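Local coordinates for cytochrome P450 (Novosphingobium aromaticivorans, PDB 3OFT), which is a haem-binding cytochrome P450, CYP101C1, with the mainly helical fold of that family built round an iron protoporphyrin IX, at residues K116-M125 / F140-T151; R162-L170 / L182-F193. One frame throughout, in Å; residues are numbered along the deposited sequence.

Contact 1: K116-M125 / F140-T151; sequences KVQAVARKLM and FAEILPLNIFLT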
loop_
_atom_site.group_PDB
_atom_site.type_symbol
_atom_site.label_atom_id
_atom_site.label_comp_id
_atom_site.label_asym_id
_atom_site.label_seq_id
_atom_site.Cartn_x
_atom_site.Cartn_y
_atom_site.Cartn_z
ATOM N N LYS A 116 3.279 18.928 -10.566
ATOM C CA LYS A 116 3.427 19.277 -9.146
ATOM C C LYS A 116 4.051 18.141 -8.337
ATOM O O LYS A 116 4.929 18.392 -7.525
ATOM C CB LYS A 116 2.110 19.711 -8.490
ATOM C CG LYS A 116 1.722 21.149 -8.833
ATOM C CD LYS A 116 0.591 21.664 -7.934
ATOM C CE LYS A 116 -0.768 21.455 -8.568
ATOM N NZ LYS A 116 -1.861 22.030 -7.691
ATOM N N VAL A 117 3.609 16.915 -8.569
ATOM C CA VAL A 117 4.148 15.761 -7.824
ATOM C C VAL A 117 5.616 15.540 -8.194
ATOM O O VAL A 117 6.452 15.319 -7.320
ATOM C CB VAL A 117 3.257 14.503 -7.987
ATOM C CG1 VAL A 117 3.825 13.258 -7.250
ATOM C CG2 VAL A 117 1.887 14.798 -7.457
ATOM N N GLN A 118 5.945 15.654 -9.477
ATOM C CA GLN A 118 7.355 15.588 -9.884
ATOM C C GLN A 118 8.196 16.653 -9.199
ATOM O O GLN A 118 9.317 16.385 -8.780
ATOM C CB GLN A 118 7.504 15.650 -11.412
ATOM C CG GLN A 118 8.892 15.109 -11.918
ATOM C CD GLN A 118 8.910 14.708 -13.406
ATOM O OE1 GLN A 118 7.868 14.374 -14.000
ATOM N NE2 GLN A 118 10.107 14.715 -13.999
ATOM N N ALA A 119 7.685 17.874 -9.092
ATOM C CA ALA A 119 8.456 18.938 -8.427
ATOM C C ALA A 119 8.763 18.626 -6.929
ATOM O O ALA A 119 9.834 18.954 -6.391
ATOM C CB ALA A 119 7.745 20.267 -8.570
ATOM N N VAL A 120 7.807 17.983 -6.264
ATOM C CA VAL A 120 7.988 17.539 -4.879
ATOM C C VAL A 120 9.098 16.475 -4.774
ATOM O O VAL A 120 9.979 16.573 -3.897
ATOM C CB VAL A 120 6.661 16.960 -4.311
ATOM C CG1 VAL A 120 6.928 16.158 -3.053
ATOM C CG2 VAL A 120 5.724 18.074 -4.037
ATOM N N ALA A 121 9.055 15.468 -5.647
ATOM C CA ALA A 121 10.110 14.438 -5.663
ATOM C C ALA A 121 11.470 15.072 -5.966
ATOM O O ALA A 121 12.482 14.750 -5.320
ATOM C CB ALA A 121 9.780 13.325 -6.694
ATOM N N ARG A 122 11.493 16.016 -6.907
ATOM C CA ARG A 122 12.760 16.661 -7.284
ATOM C C ARG A 122 13.361 17.464 -6.151
ATOM O O ARG A 122 14.581 17.389 -5.896
ATOM C CB ARG A 122 12.602 17.528 -8.552
ATOM C CG ARG A 122 13.888 18.333 -8.903
ATOM C CD ARG A 122 13.681 19.068 -10.233
ATOM N NE ARG A 122 14.947 19.550 -10.777
ATOM C CZ ARG A 122 15.110 19.962 -12.033
ATOM N NH1 ARG A 122 14.082 19.979 -12.876
ATOM N NH2 ARG A 122 16.303 20.362 -12.447
ATOM N N LYS A 123 12.519 18.243 -5.471
ATOM C CA LYS A 123 12.963 19.052 -4.337
ATOM C C LYS A 123 13.560 18.139 -3.253
ATOM O O LYS A 123 14.577 18.468 -2.654
ATOM C CB LYS A 123 11.789 19.875 -3.773
ATOM C CG LYS A 123 12.151 20.849 -2.649
ATOM C CD LYS A 123 10.911 21.522 -2.055
ATOM C CE LYS A 123 11.299 22.725 -1.160
ATOM N NZ LYS A 123 10.118 23.592 -0.853
ATOM N N LEU A 124 12.935 16.993 -2.999
ATOM C CA LEU A 124 13.406 16.108 -1.921
ATOM C C LEU A 124 14.709 15.397 -2.300
ATOM O O LEU A 124 15.655 15.301 -1.474
ATOM C CB LEU A 124 12.285 15.113 -1.532
ATOM C CG LEU A 124 12.546 14.169 -0.343
ATOM C CD1 LEU A 124 12.856 14.910 0.930
ATOM C CD2 LEU A 124 11.342 13.256 -0.166
ATOM N N MET A 125 14.781 14.914 -3.545
ATOM C CA MET A 125 16.015 14.383 -4.090
ATOM C C MET A 125 17.173 15.382 -3.993
ATOM O O MET A 125 18.306 15.031 -3.559
ATOM C CB MET A 125 15.799 13.911 -5.534
ATOM C CG MET A 125 16.988 13.299 -6.197
ATOM S SD MET A 125 18.099 14.541 -6.930
ATOM C CE MET A 125 17.011 15.235 -8.208
ATOM N N PHE A 140 13.866 9.677 2.769
ATOM C CA PHE A 140 13.119 9.879 1.532
ATOM C C PHE A 140 11.778 9.151 1.555
ATOM O O PHE A 140 10.747 9.787 1.370
ATOM C CB PHE A 140 13.945 9.458 0.291
ATOM C CG PHE A 140 13.363 9.950 -1.016
ATOM C CD1 PHE A 140 13.842 11.108 -1.611
ATOM C CD2 PHE A 140 12.293 9.254 -1.633
ATOM C CE1 PHE A 140 13.301 11.563 -2.839
ATOM C CE2 PHE A 140 11.752 9.688 -2.837
ATOM C CZ PHE A 140 12.217 10.840 -3.437
ATOM N N ALA A 141 11.798 7.825 1.711
ATOM C CA ALA A 141 10.583 7.027 1.480
ATOM C C ALA A 141 9.455 7.430 2.400
ATOM O O ALA A 141 8.312 7.481 1.974
ATOM C CB ALA A 141 10.877 5.477 1.636
ATOM N N GLU A 142 9.779 7.676 3.669
ATOM C CA GLU A 142 8.766 8.042 4.656
ATOM C C GLU A 142 8.439 9.534 4.650
ATOM O O GLU A 142 7.622 9.953 5.452
ATOM C CB GLU A 142 9.150 7.579 6.084
ATOM C CG GLU A 142 8.793 6.091 6.297
ATOM C CD GLU A 142 9.441 5.374 7.508
ATOM O OE1 GLU A 142 9.122 4.166 7.653
ATOM O OE2 GLU A 142 10.252 5.958 8.269
ATOM N N ILE A 143 9.090 10.317 3.791
ATOM C CA ILE A 143 8.879 11.754 3.747
ATOM C C ILE A 143 8.022 12.084 2.524
ATOM O O ILE A 143 7.083 12.881 2.592
ATOM C CB ILE A 143 10.240 12.505 3.672
ATOM C CG1 ILE A 143 11.108 12.204 4.899
ATOM C CG2 ILE A 143 10.072 14.034 3.460
ATOM C CD1 ILE A 143 10.502 12.692 6.218
ATOM N N LEU A 144 8.352 11.458 1.397
ATOM C CA LEU A 144 7.685 11.800 0.145
ATOM C C LEU A 144 6.144 11.694 0.164
ATOM O O LEU A 144 5.474 12.609 -0.337
ATOM C CB LEU A 144 8.264 11.010 -1.025
ATOM C CG LEU A 144 7.722 11.450 -2.402
ATOM C CD1 LEU A 144 8.346 12.771 -2.839
ATOM C CD2 LEU A 144 7.973 10.387 -3.457
ATOM N N PRO A 145 5.574 10.584 0.688
ATOM C CA PRO A 145 4.110 10.443 0.586
ATOM C C PRO A 145 3.351 11.537 1.334
ATOM O O PRO A 145 2.318 11.986 0.852
ATOM C CB PRO A 145 3.840 9.065 1.222
ATOM C CG PRO A 145 5.156 8.304 1.019
ATOM C CD PRO A 145 6.186 9.372 1.273
ATOM N N LEU A 146 3.851 11.966 2.490
ATOM C CA LEU A 146 3.191 13.077 3.187
ATOM C C LEU A 146 3.325 14.374 2.410
ATOM O O LEU A 146 2.336 15.085 2.296
ATOM C CB LEU A 146 3.687 13.254 4.625
ATOM C CG LEU A 146 2.917 14.365 5.383
ATOM C CD1 LEU A 146 1.417 14.005 5.600
ATOM C CD2 LEU A 146 3.585 14.686 6.735
ATOM N N ASN A 147 4.519 14.693 1.887
ATOM C CA ASN A 147 4.658 15.850 0.990
ATOM C C ASN A 147 3.716 15.804 -0.189
ATOM O O ASN A 147 3.120 16.823 -0.584
ATOM C CB ASN A 147 6.103 16.053 0.479
ATOM C CG ASN A 147 7.063 16.460 1.580
ATOM O OD1 ASN A 147 6.653 16.639 2.730
ATOM N ND2 ASN A 147 8.364 16.571 1.238
ATOM N N ILE A 148 3.579 14.630 -0.795
ATOM C CA ILE A 148 2.629 14.502 -1.896
ATOM C C ILE A 148 1.191 14.756 -1.417
ATOM O O ILE A 148 0.423 15.465 -2.072
ATOM C CB ILE A 148 2.796 13.146 -2.616
ATOM C CG1 ILE A 148 4.132 13.117 -3.377
ATOM C CG2 ILE A 148 1.600 12.836 -3.484
ATOM C CD1 ILE A 148 4.462 11.748 -3.910
ATOM N N PHE A 149 0.845 14.219 -0.254
ATOM C CA PHE A 149 -0.521 14.400 0.264
ATOM C C PHE A 149 -0.885 15.867 0.341
ATOM O O PHE A 149 -1.991 16.277 -0.048
ATOM C CB PHE A 149 -0.618 13.852 1.674
ATOM C CG PHE A 149 -1.955 14.082 2.309
ATOM C CD1 PHE A 149 -3.056 13.306 1.937
ATOM C CD2 PHE A 149 -2.123 15.110 3.241
ATOM C CE1 PHE A 149 -4.305 13.531 2.545
ATOM C CE2 PHE A 149 -3.364 15.329 3.851
ATOM C CZ PHE A 149 -4.450 14.526 3.498
ATOM N N LEU A 150 0.032 16.650 0.905
ATOM C CA LEU A 150 -0.191 18.095 1.073
ATOM C C LEU A 150 -0.400 18.796 -0.272
ATOM O O LEU A 150 -1.191 19.771 -0.392
ATOM C CB LEU A 150 1.026 18.709 1.775
ATOM C CG LEU A 150 1.059 18.848 3.298
ATOM C CD1 LEU A 150 -0.148 18.289 4.028
ATOM C CD2 LEU A 150 2.380 18.450 3.922
ATOM N N THR A 151 0.324 18.322 -1.290
ATOM C CA THR A 151 0.083 18.750 -2.681
ATOM C C THR A 151 -1.286 18.331 -3.211
ATOM O O THR A 151 -1.999 19.171 -3.800
ATOM C CB THR A 151 1.234 18.288 -3.625
ATOM O OG1 THR A 151 2.462 18.793 -3.096
ATOM C CG2 THR A 151 1.070 18.843 -5.032
HETATM O O HOH W 1 9.645 17.706 -1.236
#

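Contact 2: R162-L170 / L182-F193; sequences RLRQLGVQL and LKQAADDYLWPF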
loop_
_atom_site.group_PDB
_atom_site.type_symbol
_atom_site.label_atom_id
_atom_site.label_comp_id
_atom_site.label_asym_id
_atom_site.label_seq_id
_atom_site.Cartn_x
_atom_site.Cartn_y
_atom_site.Cartn_z
ATOM N N ARG A 162 4.801 23.590 8.970
ATOM C CA ARG A 162 3.963 23.262 10.126
ATOM C C ARG A 162 3.211 21.955 9.855
ATOM O O ARG A 162 3.274 21.024 10.651
ATOM C CB ARG A 162 2.981 24.405 10.451
ATOM C CG ARG A 162 2.177 24.184 11.740
ATOM C CD ARG A 162 1.313 25.395 12.125
ATOM N NE ARG A 162 0.378 25.757 11.056
ATOM C CZ ARG A 162 -0.766 25.122 10.794
ATOM N NH1 ARG A 162 -1.156 24.096 11.539
ATOM N NH2 ARG A 162 -1.533 25.525 9.791
ATOM N N LEU A 163 2.534 21.881 8.708
ATOM C CA LEU A 163 1.708 20.718 8.386
ATOM C C LEU A 163 2.529 19.429 8.230
ATOM O O LEU A 163 2.065 18.339 8.574
ATOM C CB LEU A 163 0.825 21.001 7.169
ATOM C CG LEU A 163 -0.278 22.028 7.436
ATOM C CD1 LEU A 163 -1.091 22.291 6.170
ATOM C CD2 LEU A 163 -1.177 21.566 8.610
ATOM N N ARG A 164 3.759 19.573 7.735
ATOM C CA ARG A 164 4.702 18.472 7.591
ATOM C C ARG A 164 5.072 17.920 8.983
ATOM O O ARG A 164 5.050 16.709 9.207
ATOM C CB ARG A 164 5.961 18.982 6.853
ATOM C CG ARG A 164 6.472 18.086 5.763
ATOM C CD ARG A 164 7.751 18.668 5.108
ATOM N NE ARG A 164 7.457 19.294 3.822
ATOM C CZ ARG A 164 7.705 20.559 3.468
ATOM N NH1 ARG A 164 8.272 21.421 4.323
ATOM N NH2 ARG A 164 7.380 20.968 2.232
ATOM N N GLN A 165 5.383 18.817 9.922
ATOM C CA GLN A 165 5.723 18.388 11.287
ATOM C C GLN A 165 4.551 17.747 12.039
ATOM O O GLN A 165 4.712 16.683 12.655
ATOM C CB GLN A 165 6.358 19.521 12.087
ATOM C CG GLN A 165 7.894 19.436 12.079
ATOM C CD GLN A 165 8.574 20.735 12.514
ATOM O OE1 GLN A 165 8.021 21.505 13.316
ATOM N NE2 GLN A 165 9.771 20.992 11.975
ATOM N N LEU A 166 3.375 18.369 11.959
ATOM C CA LEU A 166 2.137 17.773 12.503
ATOM C C LEU A 166 1.904 16.352 11.951
ATOM O O LEU A 166 1.482 15.439 12.676
ATOM C CB LEU A 166 0.930 18.669 12.162
ATOM C CG LEU A 166 0.246 19.670 13.118
ATOM C CD1 LEU A 166 1.065 20.037 14.353
ATOM C CD2 LEU A 166 -0.203 20.935 12.372
ATOM N N GLY A 167 2.173 16.182 10.658
ATOM C CA GLY A 167 2.023 14.886 9.995
ATOM C C GLY A 167 2.940 13.759 10.465
ATOM O O GLY A 167 2.549 12.611 10.393
ATOM N N VAL A 168 4.143 14.068 10.947
ATOM C CA VAL A 168 5.144 13.029 11.342
ATOM C C VAL A 168 4.641 11.945 12.339
ATOM O O VAL A 168 5.006 10.765 12.224
ATOM C CB VAL A 168 6.554 13.633 11.770
ATOM C CG1 VAL A 168 7.671 12.633 11.549
ATOM C CG2 VAL A 168 6.896 14.862 10.968
ATOM N N GLN A 169 3.776 12.327 13.282
ATOM C CA GLN A 169 3.103 11.359 14.181
ATOM C C GLN A 169 2.350 10.203 13.474
ATOM O O GLN A 169 2.115 9.127 14.059
ATOM C CB GLN A 169 2.098 12.102 15.058
ATOM C CG GLN A 169 2.598 12.441 16.431
ATOM C CD GLN A 169 1.458 12.754 17.396
ATOM O OE1 GLN A 169 0.308 12.986 16.980
ATOM N NE2 GLN A 169 1.775 12.769 18.699
ATOM N N LEU A 170 1.950 10.459 12.230
ATOM C CA LEU A 170 1.040 9.587 11.488
ATOM C C LEU A 170 1.762 8.792 10.397
ATOM O O LEU A 170 1.328 7.698 10.031
ATOM C CB LEU A 170 -0.101 10.418 10.873
ATOM C CG LEU A 170 -0.810 11.488 11.718
ATOM C CD1 LEU A 170 -1.664 12.341 10.831
ATOM C CD2 LEU A 170 -1.649 10.878 12.835
ATOM N N LEU A 182 -4.734 7.329 17.721
ATOM C CA LEU A 182 -4.239 7.520 16.354
ATOM C C LEU A 182 -5.368 7.999 15.431
ATOM O O LEU A 182 -5.182 8.928 14.642
ATOM C CB LEU A 182 -3.634 6.226 15.830
ATOM C CG LEU A 182 -3.172 6.186 14.371
ATOM C CD1 LEU A 182 -2.126 7.271 14.048
ATOM C CD2 LEU A 182 -2.611 4.794 14.043
ATOM N N LYS A 183 -6.533 7.369 15.536
ATOM C CA LYS A 183 -7.733 7.822 14.819
ATOM C C LYS A 183 -8.050 9.272 15.166
ATOM O O LYS A 183 -8.316 10.088 14.287
ATOM C CB LYS A 183 -8.937 6.931 15.151
ATOM C CG LYS A 183 -10.245 7.386 14.451
ATOM C CD LYS A 183 -11.497 6.906 15.131
ATOM C CE LYS A 183 -12.503 8.004 15.292
ATOM N NZ LYS A 183 -12.617 8.386 16.749
ATOM N N GLN A 184 -8.021 9.604 16.453
ATOM C CA GLN A 184 -8.352 10.966 16.861
ATOM C C GLN A 184 -7.291 11.982 16.328
ATOM O O GLN A 184 -7.656 13.080 15.876
ATOM C CB GLN A 184 -8.504 11.043 18.384
ATOM C CG GLN A 184 -8.856 12.457 18.928
ATOM C CD GLN A 184 -10.307 12.868 18.637
ATOM O OE1 GLN A 184 -10.569 13.986 18.189
ATOM N NE2 GLN A 184 -11.246 11.952 18.865
ATOM N N ALA A 185 -6.010 11.601 16.402
ATOM C CA ALA A 185 -4.888 12.415 15.897
ATOM C C ALA A 185 -5.057 12.646 14.399
ATOM O O ALA A 185 -4.880 13.754 13.945
ATOM C CB ALA A 185 -3.511 11.749 16.165
ATOM N N ALA A 186 -5.378 11.591 13.637
ATOM C CA ALA A 186 -5.611 11.775 12.199
ATOM C C ALA A 186 -6.757 12.727 11.924
ATOM O O ALA A 186 -6.619 13.648 11.119
ATOM C CB ALA A 186 -5.863 10.461 11.522
ATOM N N ASP A 187 -7.892 12.492 12.578
ATOM C CA ASP A 187 -9.065 13.355 12.414
ATOM C C ASP A 187 -8.743 14.811 12.715
ATOM O O ASP A 187 -9.197 15.696 11.992
ATOM C CB ASP A 187 -10.208 12.887 13.320
ATOM C CG ASP A 187 -10.918 11.647 12.775
ATOM O OD1 ASP A 187 -11.848 11.126 13.458
ATOM O OD2 ASP A 187 -10.536 11.184 11.666
ATOM N N ASP A 188 -8.012 15.054 13.795
ATOM C CA ASP A 188 -7.706 16.428 14.205
ATOM C C ASP A 188 -6.781 17.110 13.206
ATOM O O ASP A 188 -6.962 18.267 12.906
ATOM C CB ASP A 188 -7.130 16.511 15.624
ATOM C CG ASP A 188 -8.192 16.210 16.697
ATOM O OD1 ASP A 188 -9.397 16.397 16.386
ATOM O OD2 ASP A 188 -7.825 15.782 17.814
ATOM N N TYR A 189 -5.801 16.380 12.702
ATOM C CA TYR A 189 -4.957 16.863 11.604
ATOM C C TYR A 189 -5.722 17.211 10.313
ATOM O O TYR A 189 -5.462 18.245 9.672
ATOM C CB TYR A 189 -3.979 15.761 11.275
ATOM C CG TYR A 189 -2.971 16.086 10.222
ATOM C CD1 TYR A 189 -2.962 15.396 9.006
ATOM C CD2 TYR A 189 -2.000 17.055 10.444
ATOM C CE1 TYR A 189 -1.996 15.653 8.048
ATOM C CE2 TYR A 189 -1.020 17.323 9.483
ATOM C CZ TYR A 189 -1.032 16.609 8.286
ATOM O OH TYR A 189 -0.077 16.860 7.337
ATOM N N LEU A 190 -6.640 16.327 9.928
ATOM C CA LEU A 190 -7.423 16.475 8.714
ATOM C C LEU A 190 -8.548 17.497 8.858
ATOM O O LEU A 190 -8.953 18.110 7.865
ATOM C CB LEU A 190 -8.030 15.111 8.287
ATOM C CG LEU A 190 -6.960 14.081 7.830
ATOM C CD1 LEU A 190 -7.612 12.726 7.592
ATOM C CD2 LEU A 190 -6.145 14.549 6.571
ATOM N N TRP A 191 -9.107 17.628 10.062
ATOM C CA TRP A 191 -10.307 18.465 10.187
ATOM C C TRP A 191 -10.199 19.887 9.592
ATOM O O TRP A 191 -11.116 20.328 8.907
ATOM C CB TRP A 191 -10.922 18.500 11.613
ATOM C CG TRP A 191 -12.181 19.365 11.557
ATOM C CD1 TRP A 191 -12.352 20.620 12.104
ATOM C CD2 TRP A 191 -13.373 19.087 10.812
ATOM N NE1 TRP A 191 -13.596 21.112 11.760
ATOM C CE2 TRP A 191 -14.240 20.187 10.978
ATOM C CE3 TRP A 191 -13.805 17.995 10.036
ATOM C CZ2 TRP A 191 -15.494 20.231 10.401
ATOM C CZ3 TRP A 191 -15.047 18.034 9.473
ATOM C CH2 TRP A 191 -15.886 19.154 9.647
ATOM N N PRO A 192 -9.083 20.609 9.836
ATOM C CA PRO A 192 -9.106 21.967 9.252
ATOM C C PRO A 192 -9.230 21.968 7.714
ATOM O O PRO A 192 -9.895 22.848 7.139
ATOM C CB PRO A 192 -7.788 22.588 9.718
ATOM C CG PRO A 192 -7.373 21.798 10.923
ATOM C CD PRO A 192 -7.919 20.391 10.726
ATOM N N PHE A 193 -8.605 20.989 7.049
ATOM C CA PHE A 193 -8.701 20.883 5.590
ATOM C C PHE A 193 -10.117 20.592 5.097
ATOM O O PHE A 193 -10.568 21.183 4.110
ATOM C CB PHE A 193 -7.798 19.754 5.022
ATOM C CG PHE A 193 -6.407 19.695 5.611
ATOM C CD1 PHE A 193 -5.644 20.855 5.815
ATOM C CD2 PHE A 193 -5.842 18.448 5.937
ATOM C CE1 PHE A 193 -4.346 20.766 6.354
ATOM C CE2 PHE A 193 -4.521 18.349 6.434
ATOM C CZ PHE A 193 -3.785 19.520 6.664
#

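Contact 1: K116-M125 / F140-T151
Leu124 lies over one face of the Phe140 ring, a CH-pi contact made just before helix 144-152 begins. Leu124 CD2 stands 3.8 Å from the centroid of the Phe140 ring and 20° off its normal, displaced toward the CD1-CE1 side. With CG anti to the backbone N (chi1 -175°), Leu124 turns both methyls to Ile143 CG2, and its CD2 also reaches Leu144 CB. The rim of the same ring faces backbone, since Met125 N lies in its plane, 3.7 Å from Phe140 CE1. Outside the pair, Phe136, Phe358 and Trp362 also gather round Phe140.

Aliphatic packing fills the middle. Val120 is a knob in the hole formed by Leu144, Asn147, Ile148 and Thr151; its CG1 presses on Asn147 CB at 3.6 Å, and its CG2 passes Thr151 OG1. Leu144 CD1 tucks against Ala121 CA, and Val117 CG1 meets Ile148 CD1 at 3.7 Å, the two side chains crossing nearly at right angles. At the far end Lys116 CB rests on Thr151 CG2, 3.7 Å away. The axes of 116-125 and 144-151 run roughly antiparallel (144°); their helices probably correspond to D and E of the P450 fold, with the side chain of Ile148 about 7 Å from the haem.

No direct hydrogen bond crosses. A water bridges instead, donating to Val120 O at 2.9 Å and weakly accepting from Asn147 ND2; Asn147 OD1 has Arg164 as partner.

Contact 2: R162-L170 / L182-F193
Tyr189 reaches across to 162-170, its ring lodged as a knob among Leu163, Leu166, Gly167 and Leu170. Having CG anti to the backbone N (chi1 -177°) carries the hydroxyl to the neighbouring backbone, where Tyr189 OH donates to Leu163 O at 2.9 Å. The donor sits above the carbonyl plane, 48° out of it, and Gly167 N approaches that oxygen from the opposite face, so the helical bond is kept and the oxygen has two donors. Leu166 CB meets the ring edge, 3.6 Å from Tyr189 CE2. Close passage is possible at Gly167, whose CA lies 3.9 Å from Tyr189 CZ.

Helices 160-171 and 179-199, the F and G helices of the P450 fold, form an antiparallel pair, the axes of the two segments 160° apart, with knobs going into holes in both directions. Leu170 is the return knob, set among Leu182, Ala185, Ala186 and Tyr189. Leu170 CD1 meets Tyr189 CD1 at 3.8 Å, approaching the ring obliquely, while Leu170 CD2 touches Leu182 CD1 and fits over the small Ala185 CB at 3.9 Å.

Toward the other end, Leu163 and Phe193 extend from opposite directions. Leu163 CD1 comes to the edge of the Phe193 ring, 3.6 Å from Phe193 CE1.

The two contacts come in series along the chain, contact 1 being complete before the first residue of contact 2, and their centres are about 17 Å apart. Helix 144-152, part of contact 1, is followed directly by helix 160-171 of contact 2, and it also packs against helix 179-199, so it lies between the D-like helix 107-128 and the F/G pair. Leu146 CD2 packs on Arg164 O at 3.5 Å, Phe149 CZ on Leu190 CD2 at 3.5 Å, and Leu150 CD1 lies beside Tyr189 OH. The side chain of Ile148 is about 7 Å from the haem, that of Tyr189 about 12 Å, while helix 221-252 touches side chains from both contacts.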